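PDB 4A27: synaptic vesicle membrane protein VAT-1 homolog-like from Homo sapiens, which probably works as an oxidoreductase of the quinone oxidoreductase branch of the zinc-containing alcohol dehydrogenase family, its own substrate not being established. Local coordinates for residues F127-E136 with L292-L300; V312-V322 with I335-P346. All blocks are in the same frame, centred on the assembly; numbering follows the deposited sequence.

Interaction 1: residues F127-E136 with L292-L300; sequences FVTAYVMLFE and LIRGVVEKL. With EDO (1,2-ethanediol), chain E.
V128 fits as a knob into a hole formed by I293, V296, V297 and L300. Its two methyls divide the work: CG1 lies 3.7 Å from I293 CD1, while CG2 reaches V297 CG2 at 3.6 Å and also touches L300 CD1. Valine suits this place because its methyls diverge, so each can meet a different side of the hole. The segment axes, 9.9 Å apart at closest, run at 105° to each other, so the interlock is confined to a small patch. One turn on, V132 CG2 touches both I293 CD1 and V296 CG2. L300 reaches the start of the other segment, its CD1 3.7 Å from F127 CB, whereas the F127 ring leads off from the contact.

Y131 carries the packing outward. With CG anti to the backbone N (chi1 -169°), its ring slides past V296, whose CG1 is 3.6 Å from Y131 CD1, and past L300 CD2; F135 CD2 covers one ring face over its centre. Farther out, the aliphatic part of K299 crosses the phenol end, CD lying 3.1 Å from Y131 OH. K299 NZ is 4.5 Å from E136 OE2, too far for a salt bridge, and E136 OE1 instead pairs with R141 of the second subunit.

Helix 280-285 closes over V128 and I293, helix 154-163 packs against F127 and A130, and F278 of strand 274-278 lies against V132.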
loop_
_atom_site.group_PDB
_atom_site.type_symbol
_atom_site.label_atom_id
_atom_site.label_comp_id
_atom_site.label_asym_id
_atom_site.label_seq_id
_atom_site.Cartn_x
_atom_site.Cartn_y
_atom_site.Cartn_z
ATOM N N PHE A 127 -9.032 11.648 -13.202
ATOM C CA PHE A 127 -9.812 10.597 -12.583
ATOM C C PHE A 127 -9.073 9.258 -12.513
ATOM O O PHE A 127 -9.230 8.522 -11.528
ATOM C CB PHE A 127 -11.202 10.453 -13.202
ATOM C CG PHE A 127 -12.175 11.489 -12.703
ATOM C CD1 PHE A 127 -12.159 12.781 -13.227
ATOM C CD2 PHE A 127 -13.070 11.186 -11.677
ATOM C CE1 PHE A 127 -13.022 13.766 -12.724
ATOM C CE2 PHE A 127 -13.948 12.166 -11.175
ATOM C CZ PHE A 127 -13.915 13.457 -11.717
ATOM N N VAL A 128 -8.243 8.939 -13.511
ATOM C CA VAL A 128 -7.473 7.710 -13.431
ATOM C C VAL A 128 -6.446 7.860 -12.286
ATOM O O VAL A 128 -6.223 6.941 -11.528
ATOM C CB VAL A 128 -6.775 7.330 -14.790
ATOM C CG1 VAL A 128 -5.863 6.177 -14.618
ATOM C CG2 VAL A 128 -7.824 6.988 -15.891
ATOM N N THR A 129 -5.828 9.023 -12.151
ATOM C CA THR A 129 -4.850 9.212 -11.084
ATOM C C THR A 129 -5.509 8.974 -9.729
ATOM O O THR A 129 -5.012 8.250 -8.875
ATOM C CB THR A 129 -4.245 10.629 -11.173
ATOM O OG1 THR A 129 -3.519 10.730 -12.391
ATOM C CG2 THR A 129 -3.329 10.968 -9.985
ATOM N N ALA A 130 -6.629 9.627 -9.538
ATOM C CA ALA A 130 -7.401 9.533 -8.316
ATOM C C ALA A 130 -7.769 8.096 -8.020
ATOM O O ALA A 130 -7.584 7.604 -6.919
ATOM C CB ALA A 130 -8.669 10.394 -8.455
ATOM N N TYR A 131 -8.230 7.392 -9.030
ATOM C CA TYR A 131 -8.735 6.054 -8.821
ATOM C C TYR A 131 -7.577 5.128 -8.463
ATOM O O TYR A 131 -7.664 4.305 -7.518
ATOM C CB TYR A 131 -9.451 5.543 -10.077
ATOM C CG TYR A 131 -10.197 4.296 -9.847
ATOM C CD1 TYR A 131 -9.572 3.063 -9.861
ATOM C CD2 TYR A 131 -11.554 4.335 -9.556
ATOM C CE1 TYR A 131 -10.299 1.887 -9.598
ATOM C CE2 TYR A 131 -12.251 3.194 -9.308
ATOM C CZ TYR A 131 -11.623 1.960 -9.326
ATOM O OH TYR A 131 -12.390 0.807 -9.095
ATOM N N VAL A 132 -6.480 5.269 -9.195
ATOM C CA VAL A 132 -5.400 4.347 -9.015
ATOM C C VAL A 132 -4.781 4.541 -7.637
ATOM O O VAL A 132 -4.417 3.544 -6.967
ATOM C CB VAL A 132 -4.360 4.422 -10.134
ATOM C CG1 VAL A 132 -3.236 3.497 -9.796
ATOM C CG2 VAL A 132 -4.977 4.010 -11.486
ATOM N N MET A 133 -4.663 5.795 -7.201
ATOM C CA MET A 133 -4.098 6.049 -5.881
ATOM C C MET A 133 -4.935 5.477 -4.760
ATOM O O MET A 133 -4.385 4.952 -3.788
ATOM C CB MET A 133 -3.873 7.532 -5.659
ATOM C CG MET A 133 -2.800 8.124 -6.566
ATOM S SD MET A 133 -2.327 9.833 -6.090
ATOM C CE MET A 133 -3.983 10.599 -6.230
ATOM N N LEU A 134 -6.252 5.661 -4.854
ATOM C CA LEU A 134 -7.131 5.298 -3.788
ATOM C C LEU A 134 -7.361 3.809 -3.694
ATOM O O LEU A 134 -7.510 3.292 -2.584
ATOM C CB LEU A 134 -8.504 5.962 -3.946
ATOM C CG LEU A 134 -8.611 7.465 -3.660
ATOM C CD1 LEU A 134 -10.043 7.983 -4.109
ATOM C CD2 LEU A 134 -8.227 7.797 -2.154
ATOM N N PHE A 135 -7.433 3.120 -4.841
ATOM C CA PHE A 135 -7.841 1.739 -4.846
ATOM C C PHE A 135 -6.777 0.746 -5.293
ATOM O O PHE A 135 -6.900 -0.414 -4.972
ATOM C CB PHE A 135 -9.098 1.546 -5.695
ATOM C CG PHE A 135 -10.242 2.395 -5.268
ATOM C CD1 PHE A 135 -10.933 2.104 -4.084
ATOM C CD2 PHE A 135 -10.688 3.458 -6.060
ATOM C CE1 PHE A 135 -12.036 2.903 -3.670
ATOM C CE2 PHE A 135 -11.792 4.249 -5.668
ATOM C CZ PHE A 135 -12.457 3.964 -4.460
ATOM N N GLU A 136 -5.726 1.191 -5.989
ATOM C CA GLU A 136 -4.639 0.304 -6.358
ATOM C C GLU A 136 -3.389 0.521 -5.498
ATOM O O GLU A 136 -2.813 -0.446 -5.060
ATOM C CB GLU A 136 -4.360 0.399 -7.828
ATOM C CG GLU A 136 -5.551 -0.081 -8.685
ATOM C CD GLU A 136 -5.743 -1.614 -8.668
ATOM O OE1 GLU A 136 -4.823 -2.325 -8.223
ATOM O OE2 GLU A 136 -6.815 -2.106 -9.094
ATOM N N LEU A 292 -4.262 -2.541 -17.432
ATOM C CA LEU A 292 -4.757 -2.135 -16.121
ATOM C C LEU A 292 -5.548 -0.833 -16.203
ATOM O O LEU A 292 -6.665 -0.731 -15.658
ATOM C CB LEU A 292 -3.577 -1.953 -15.157
ATOM C CG LEU A 292 -3.982 -1.394 -13.787
ATOM C CD1 LEU A 292 -4.961 -2.356 -13.068
ATOM C CD2 LEU A 292 -2.745 -1.128 -12.979
ATOM N N ILE A 293 -4.963 0.166 -16.873
ATOM C CA ILE A 293 -5.562 1.499 -16.932
ATOM C C ILE A 293 -6.916 1.418 -17.621
ATOM O O ILE A 293 -7.857 2.090 -17.215
ATOM C CB ILE A 293 -4.625 2.536 -17.546
ATOM C CG1 ILE A 293 -3.428 2.791 -16.604
ATOM C CG2 ILE A 293 -5.378 3.870 -17.947
ATOM C CD1 ILE A 293 -3.819 3.128 -15.115
ATOM N N ARG A 294 -7.045 0.540 -18.596
ATOM C CA ARG A 294 -8.313 0.374 -19.303
ATOM C C ARG A 294 -9.375 -0.151 -18.366
ATOM O O ARG A 294 -10.541 0.281 -18.448
ATOM C CB ARG A 294 -8.168 -0.553 -20.515
ATOM C CG ARG A 294 -9.463 -0.745 -21.336
ATOM C CD ARG A 294 -9.204 -1.316 -22.759
ATOM N NE ARG A 294 -8.307 -0.411 -23.470
ATOM C CZ ARG A 294 -8.683 0.632 -24.214
ATOM N NH1 ARG A 294 -9.951 0.887 -24.474
ATOM N NH2 ARG A 294 -7.769 1.413 -24.737
ATOM N N GLY A 295 -8.994 -1.104 -17.509
ATOM C CA GLY A 295 -9.849 -1.533 -16.406
ATOM C C GLY A 295 -10.328 -0.393 -15.520
ATOM O O GLY A 295 -11.520 -0.268 -15.261
ATOM N N VAL A 296 -9.398 0.458 -15.076
ATOM C CA VAL A 296 -9.767 1.664 -14.320
ATOM C C VAL A 296 -10.723 2.570 -15.088
ATOM O O VAL A 296 -11.773 2.962 -14.567
ATOM C CB VAL A 296 -8.499 2.453 -13.924
ATOM C CG1 VAL A 296 -8.839 3.861 -13.344
ATOM C CG2 VAL A 296 -7.675 1.592 -12.959
ATOM N N VAL A 297 -10.426 2.846 -16.353
ATOM C CA VAL A 297 -11.308 3.733 -17.157
ATOM C C VAL A 297 -12.720 3.167 -17.324
ATOM O O VAL A 297 -13.714 3.899 -17.274
ATOM C CB VAL A 297 -10.725 4.034 -18.515
ATOM C CG1 VAL A 297 -11.774 4.695 -19.404
ATOM C CG2 VAL A 297 -9.473 4.920 -18.395
ATOM N N GLU A 298 -12.810 1.858 -17.493
ATOM C CA GLU A 298 -14.116 1.219 -17.635
ATOM C C GLU A 298 -14.942 1.374 -16.378
ATOM O O GLU A 298 -16.131 1.739 -16.442
ATOM C CB GLU A 298 -13.969 -0.265 -17.992
ATOM C CG GLU A 298 -13.497 -0.495 -19.418
ATOM C CD GLU A 298 -13.309 -1.998 -19.770
ATOM O OE1 GLU A 298 -13.613 -2.876 -18.929
ATOM O OE2 GLU A 298 -12.860 -2.299 -20.897
ATOM N N LYS A 299 -14.321 1.168 -15.221
ATOM C CA LYS A 299 -15.012 1.441 -13.971
ATOM C C LYS A 299 -15.323 2.957 -13.820
ATOM O O LYS A 299 -16.413 3.313 -13.403
ATOM C CB LYS A 299 -14.201 0.948 -12.762
ATOM C CG LYS A 299 -13.960 -0.579 -12.723
ATOM C CD LYS A 299 -12.970 -0.942 -11.567
ATOM C CE LYS A 299 -12.188 -2.251 -11.772
ATOM N NZ LYS A 299 -10.744 -2.135 -11.328
ATOM N N LEU A 300 -14.380 3.854 -14.130
ATOM C CA LEU A 300 -14.706 5.320 -14.096
ATOM C C LEU A 300 -15.936 5.645 -14.986
ATOM O O LEU A 300 -16.811 6.415 -14.587
ATOM C CB LEU A 300 -13.521 6.174 -14.493
ATOM C CG LEU A 300 -12.351 6.161 -13.514
ATOM C CD1 LEU A 300 -11.130 6.813 -14.082
ATOM C CD2 LEU A 300 -12.783 6.921 -12.152
HETATM C C1 EDO E . -6.453 -3.292 -23.636
HETATM O O1 EDO E . -6.485 -1.848 -23.653
HETATM C C2 EDO E . -4.979 -3.404 -23.427
HETATM O O2 EDO E . -4.811 -1.983 -23.361
#

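Interaction 2: residues V312-V322 with I335-P346; sequences VVDSLWALEEV and IGKLILDVEKTP. With EDO (1,2-ethanediol), chain D.
A beta bulge interrupts the parallel pairing of strands 313-317 and 337-341: V313 pairs with K337, yet S315 pairs with L338, leaving D314 as the extra residue. Its backbone angles (-78/-45) are helical, and its side chain points toward the loop leading into the partner strand. The D314 carboxylate swings away from its own backbone N (chi1 176°), which brings OD1 to I335 N, 2.9 Å away and above the carboxylate plane. OD2 accepts S315 OG on its anti side and also forms a salt bridge with R328, while S315 OG in turn receives W317 NE1 at 2.8 Å. An asparagine here would probably leave R328 without its charged mate and weaken the hold on S315 OG. G336 suits its place because a CB there would collide with V312 O.

Past the bulge the backbone pairing is regular, I339 N bonding to S315 O, W317 N to I339 O and D341 N to W317 O. The two strands are the flanks of a beta-alpha-beta unit whose crossover is helix 322-330, and strand 337-341 also pairs antiparallel with strand 32-42. On the side facing that helix, W317 lies alongside L338, the indole edge at I339 O, and V322 CG2 meets L340 CD1 at 3.5 Å. L316 and I339 pack side by side on the other side of the sheet.

Beyond the strands, a type I turn from D341 to K344 folds the tail back. K344 NZ makes a long salt bridge of 3.5 Å to E321 OE1 and a weak bond to L316 O. E321 OE1 also accepts A318 N at 2.8 Å, and the small A318 CB lies 3.9 Å from P346 CB.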
loop_
_atom_site.group_PDB
_atom_site.type_symbol
_atom_site.label_atom_id
_atom_site.label_comp_id
_atom_site.label_asym_id
_atom_site.label_seq_id
_atom_site.Cartn_x
_atom_site.Cartn_y
_atom_site.Cartn_z
ATOM N N VAL A 312 -15.020 18.452 -13.022
ATOM C CA VAL A 312 -15.267 19.852 -12.672
ATOM C C VAL A 312 -14.349 20.624 -13.589
ATOM O O VAL A 312 -13.134 20.421 -13.542
ATOM C CB VAL A 312 -14.878 20.173 -11.220
ATOM C CG1 VAL A 312 -14.935 21.707 -10.942
ATOM C CG2 VAL A 312 -15.828 19.463 -10.212
ATOM N N VAL A 313 -14.929 21.442 -14.467
ATOM C CA VAL A 313 -14.190 22.196 -15.470
ATOM C C VAL A 313 -14.060 23.648 -14.991
ATOM O O VAL A 313 -15.034 24.303 -14.705
ATOM C CB VAL A 313 -14.851 22.133 -16.833
ATOM C CG1 VAL A 313 -14.045 22.960 -17.850
ATOM C CG2 VAL A 313 -14.970 20.657 -17.326
ATOM N N ASP A 314 -12.840 24.139 -14.879
ATOM C CA ASP A 314 -12.638 25.512 -14.392
ATOM C C ASP A 314 -12.923 26.565 -15.485
ATOM O O ASP A 314 -13.574 27.581 -15.227
ATOM C CB ASP A 314 -11.202 25.665 -13.949
ATOM C CG ASP A 314 -10.874 27.092 -13.513
ATOM O OD1 ASP A 314 -11.309 27.498 -12.434
ATOM O OD2 ASP A 314 -10.179 27.793 -14.243
ATOM N N SER A 315 -12.408 26.314 -16.687
ATOM C CA SER A 315 -12.380 27.321 -17.748
ATOM C C SER A 315 -11.942 26.717 -19.085
ATOM O O SER A 315 -11.239 25.732 -19.122
ATOM C CB SER A 315 -11.423 28.445 -17.356
ATOM O OG SER A 315 -10.181 27.879 -16.986
ATOM N N LEU A 316 -12.394 27.336 -20.161
ATOM C CA LEU A 316 -12.081 26.955 -21.527
ATOM C C LEU A 316 -11.248 28.045 -22.148
ATOM O O LEU A 316 -11.566 29.206 -21.990
ATOM C CB LEU A 316 -13.382 26.837 -22.304
ATOM C CG LEU A 316 -14.383 25.812 -21.776
ATOM C CD1 LEU A 316 -15.689 25.926 -22.619
ATOM C CD2 LEU A 316 -13.864 24.405 -21.783
ATOM N N TRP A 317 -10.207 27.656 -22.873
ATOM C CA TRP A 317 -9.288 28.557 -23.487
ATOM C C TRP A 317 -9.091 28.272 -24.960
ATOM O O TRP A 317 -9.010 27.103 -25.376
ATOM C CB TRP A 317 -7.936 28.403 -22.773
ATOM C CG TRP A 317 -8.046 28.625 -21.328
ATOM C CD1 TRP A 317 -8.467 27.714 -20.387
ATOM C CD2 TRP A 317 -7.843 29.849 -20.641
ATOM N NE1 TRP A 317 -8.496 28.300 -19.154
ATOM C CE2 TRP A 317 -8.123 29.613 -19.279
ATOM C CE3 TRP A 317 -7.455 31.130 -21.038
ATOM C CZ2 TRP A 317 -7.994 30.611 -18.305
ATOM C CZ3 TRP A 317 -7.331 32.120 -20.084
ATOM C CH2 TRP A 317 -7.573 31.848 -18.718
ATOM N N ALA A 318 -8.926 29.347 -25.737
ATOM C CA ALA A 318 -8.557 29.240 -27.157
ATOM C C ALA A 318 -7.133 28.691 -27.272
ATOM O O ALA A 318 -6.348 28.806 -26.334
ATOM C CB ALA A 318 -8.623 30.656 -27.844
ATOM N N LEU A 319 -6.791 28.101 -28.410
ATOM C CA LEU A 319 -5.401 27.676 -28.643
ATOM C C LEU A 319 -4.414 28.834 -28.508
ATOM O O LEU A 319 -3.291 28.643 -28.049
ATOM C CB LEU A 319 -5.222 27.041 -30.020
ATOM C CG LEU A 319 -5.625 25.599 -30.291
ATOM C CD1 LEU A 319 -5.233 25.349 -31.705
ATOM C CD2 LEU A 319 -4.915 24.597 -29.375
ATOM N N GLU A 320 -4.834 30.030 -28.907
ATOM C CA GLU A 320 -4.022 31.243 -28.780
ATOM C C GLU A 320 -3.800 31.641 -27.327
ATOM O O GLU A 320 -2.948 32.491 -27.050
ATOM C CB GLU A 320 -4.693 32.438 -29.487
ATOM C CG GLU A 320 -4.572 32.500 -31.013
ATOM C CD GLU A 320 -5.549 31.607 -31.763
ATOM O OE1 GLU A 320 -6.345 30.882 -31.122
ATOM O OE2 GLU A 320 -5.503 31.609 -33.016
ATOM N N GLU A 321 -4.592 31.089 -26.405
ATOM C CA GLU A 321 -4.592 31.564 -25.008
ATOM C C GLU A 321 -3.857 30.616 -24.051
ATOM O O GLU A 321 -4.031 30.707 -22.843
ATOM C CB GLU A 321 -6.037 31.806 -24.533
ATOM C CG GLU A 321 -6.745 33.017 -25.201
ATOM C CD GLU A 321 -8.281 33.014 -25.074
ATOM O OE1 GLU A 321 -8.899 31.943 -24.791
ATOM O OE2 GLU A 321 -8.887 34.098 -25.300
ATOM N N VAL A 322 -3.039 29.712 -24.588
ATOM C CA VAL A 322 -2.359 28.707 -23.761
ATOM C C VAL A 322 -1.417 29.310 -22.694
ATOM O O VAL A 322 -1.308 28.769 -21.582
ATOM C CB VAL A 322 -1.626 27.644 -24.630
ATOM C CG1 VAL A 322 -1.036 26.538 -23.764
ATOM C CG2 VAL A 322 -2.575 27.015 -25.578
ATOM N N ILE A 335 -10.406 26.264 -9.974
ATOM C CA ILE A 335 -11.172 25.213 -9.319
ATOM C C ILE A 335 -11.528 24.149 -10.384
ATOM O O ILE A 335 -12.410 24.355 -11.205
ATOM C CB ILE A 335 -12.469 25.776 -8.685
ATOM C CG1 ILE A 335 -12.107 26.669 -7.515
ATOM C CG2 ILE A 335 -13.383 24.663 -8.155
ATOM C CD1 ILE A 335 -13.289 27.484 -6.954
ATOM N N GLY A 336 -10.854 23.014 -10.356
ATOM C CA GLY A 336 -11.054 22.020 -11.413
ATOM C C GLY A 336 -10.147 22.277 -12.600
ATOM O O GLY A 336 -9.173 23.032 -12.526
ATOM N N LYS A 337 -10.486 21.652 -13.707
ATOM C CA LYS A 337 -9.567 21.479 -14.832
ATOM C C LYS A 337 -9.584 22.634 -15.812
ATOM O O LYS A 337 -10.624 23.197 -16.063
ATOM C CB LYS A 337 -10.031 20.244 -15.619
ATOM C CG LYS A 337 -9.073 19.790 -16.687
ATOM C CD LYS A 337 -8.157 18.717 -16.196
ATOM C CE LYS A 337 -7.070 18.354 -17.212
ATOM N NZ LYS A 337 -6.224 17.218 -16.792
ATOM N N LEU A 338 -8.442 22.973 -16.379
ATOM C CA LEU A 338 -8.409 23.960 -17.451
ATOM C C LEU A 338 -8.360 23.181 -18.746
ATOM O O LEU A 338 -7.616 22.226 -18.861
ATOM C CB LEU A 338 -7.171 24.873 -17.342
ATOM C CG LEU A 338 -7.177 25.805 -16.131
ATOM C CD1 LEU A 338 -7.022 24.992 -14.834
ATOM C CD2 LEU A 338 -6.096 26.853 -16.308
ATOM N N ILE A 339 -9.136 23.610 -19.728
ATOM C CA ILE A 339 -9.249 22.925 -20.976
ATOM C C ILE A 339 -8.967 23.838 -22.138
ATOM O O ILE A 339 -9.447 24.955 -22.179
ATOM C CB ILE A 339 -10.703 22.448 -21.192
ATOM C CG1 ILE A 339 -11.010 21.335 -20.210
ATOM C CG2 ILE A 339 -10.885 21.990 -22.638
ATOM C CD1 ILE A 339 -9.983 20.197 -20.278
ATOM N N LEU A 340 -8.163 23.344 -23.085
ATOM C CA LEU A 340 -7.941 24.051 -24.339
ATOM C C LEU A 340 -9.055 23.599 -25.276
ATOM O O LEU A 340 -9.160 22.407 -25.579
ATOM C CB LEU A 340 -6.624 23.648 -24.953
ATOM C CG LEU A 340 -5.356 24.010 -24.187
ATOM C CD1 LEU A 340 -4.148 23.891 -25.132
ATOM C CD2 LEU A 340 -5.483 25.416 -23.589
ATOM N N ASP A 341 -9.880 24.529 -25.695
ATOM C CA ASP A 341 -11.026 24.228 -26.551
ATOM C C ASP A 341 -10.686 24.704 -27.986
ATOM O O ASP A 341 -10.632 25.903 -28.253
ATOM C CB ASP A 341 -12.237 24.962 -25.979
ATOM C CG ASP A 341 -13.490 24.699 -26.733
ATOM O OD1 ASP A 341 -13.399 24.453 -27.954
ATOM O OD2 ASP A 341 -14.562 24.798 -26.105
ATOM N N VAL A 342 -10.428 23.758 -28.886
ATOM C CA VAL A 342 -9.919 24.078 -30.238
ATOM C C VAL A 342 -10.867 25.034 -31.043
ATOM O O VAL A 342 -10.387 25.890 -31.760
ATOM C CB VAL A 342 -9.635 22.792 -31.052
ATOM C CG1 VAL A 342 -9.242 23.132 -32.474
ATOM C CG2 VAL A 342 -8.600 21.942 -30.332
ATOM N N GLU A 343 -12.186 24.900 -30.885
ATOM C CA GLU A 343 -13.142 25.767 -31.625
ATOM C C GLU A 343 -13.514 27.056 -30.885
ATOM O O GLU A 343 -14.365 27.817 -31.339
ATOM C CB GLU A 343 -14.400 24.969 -31.985
ATOM C CG GLU A 343 -14.095 23.860 -33.022
ATOM C CD GLU A 343 -15.309 23.018 -33.442
ATOM O OE1 GLU A 343 -16.453 23.288 -33.007
ATOM O OE2 GLU A 343 -15.111 22.057 -34.210
ATOM N N LYS A 344 -12.864 27.339 -29.755
ATOM C CA LYS A 344 -13.148 28.604 -29.048
ATOM C C LYS A 344 -12.402 29.782 -29.665
ATOM O O LYS A 344 -11.193 29.725 -29.908
ATOM C CB LYS A 344 -12.880 28.491 -27.545
ATOM C CG LYS A 344 -13.233 29.761 -26.755
ATOM C CD LYS A 344 -13.308 29.515 -25.251
ATOM C CE LYS A 344 -13.633 30.808 -24.508
ATOM N NZ LYS A 344 -12.367 31.512 -24.228
ATOM N N THR A 345 -13.140 30.857 -29.950
ATOM C CA THR A 345 -12.515 32.045 -30.463
ATOM C C THR A 345 -11.822 32.768 -29.344
ATOM O O THR A 345 -12.421 32.882 -28.275
ATOM C CB THR A 345 -13.561 33.066 -30.974
ATOM O OG1 THR A 345 -14.638 32.391 -31.646
ATOM C CG2 THR A 345 -12.863 34.092 -31.890
ATOM N N PRO A 346 -10.622 33.335 -29.605
ATOM C CA PRO A 346 -9.964 34.232 -28.623
ATOM C C PRO A 346 -10.595 35.616 -28.578
ATOM O O PRO A 346 -10.987 36.125 -29.638
ATOM C CB PRO A 346 -8.524 34.345 -29.140
ATOM C CG PRO A 346 -8.588 34.018 -30.593
ATOM C CD PRO A 346 -9.764 33.080 -30.783
HETATM C C1 EDO D . -12.571 22.071 -36.045
HETATM O O1 EDO D . -12.572 20.827 -35.314
HETATM C C2 EDO D . -11.162 22.678 -36.153
HETATM O O2 EDO D . -10.228 21.687 -36.635
HETATM O O HOH W 1 -9.117 28.025 -30.536
#

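Interaction 1 closes along the chain before interaction 2 opens: strand 313-317 is the next element after helix 290-305. Their centres are 25 Å apart, on opposite sides of the chain's centre, yet their nearest atoms come to about 5 Å without touching. Helix 124-137 is common ground, for it supplies one side of interaction 1 and its M125 and N126 meet K337 of interaction 2. Interaction 1 packs helices beside the six-stranded parallel sheet of the Rossmann-type part, whereas interaction 2 belongs to the mixed sheet with strand 32-42 of the GroES-like part. The end of the chain thus returns from the Rossmann-type part to the sheet of the GroES-like part, which probably helps hold the two together.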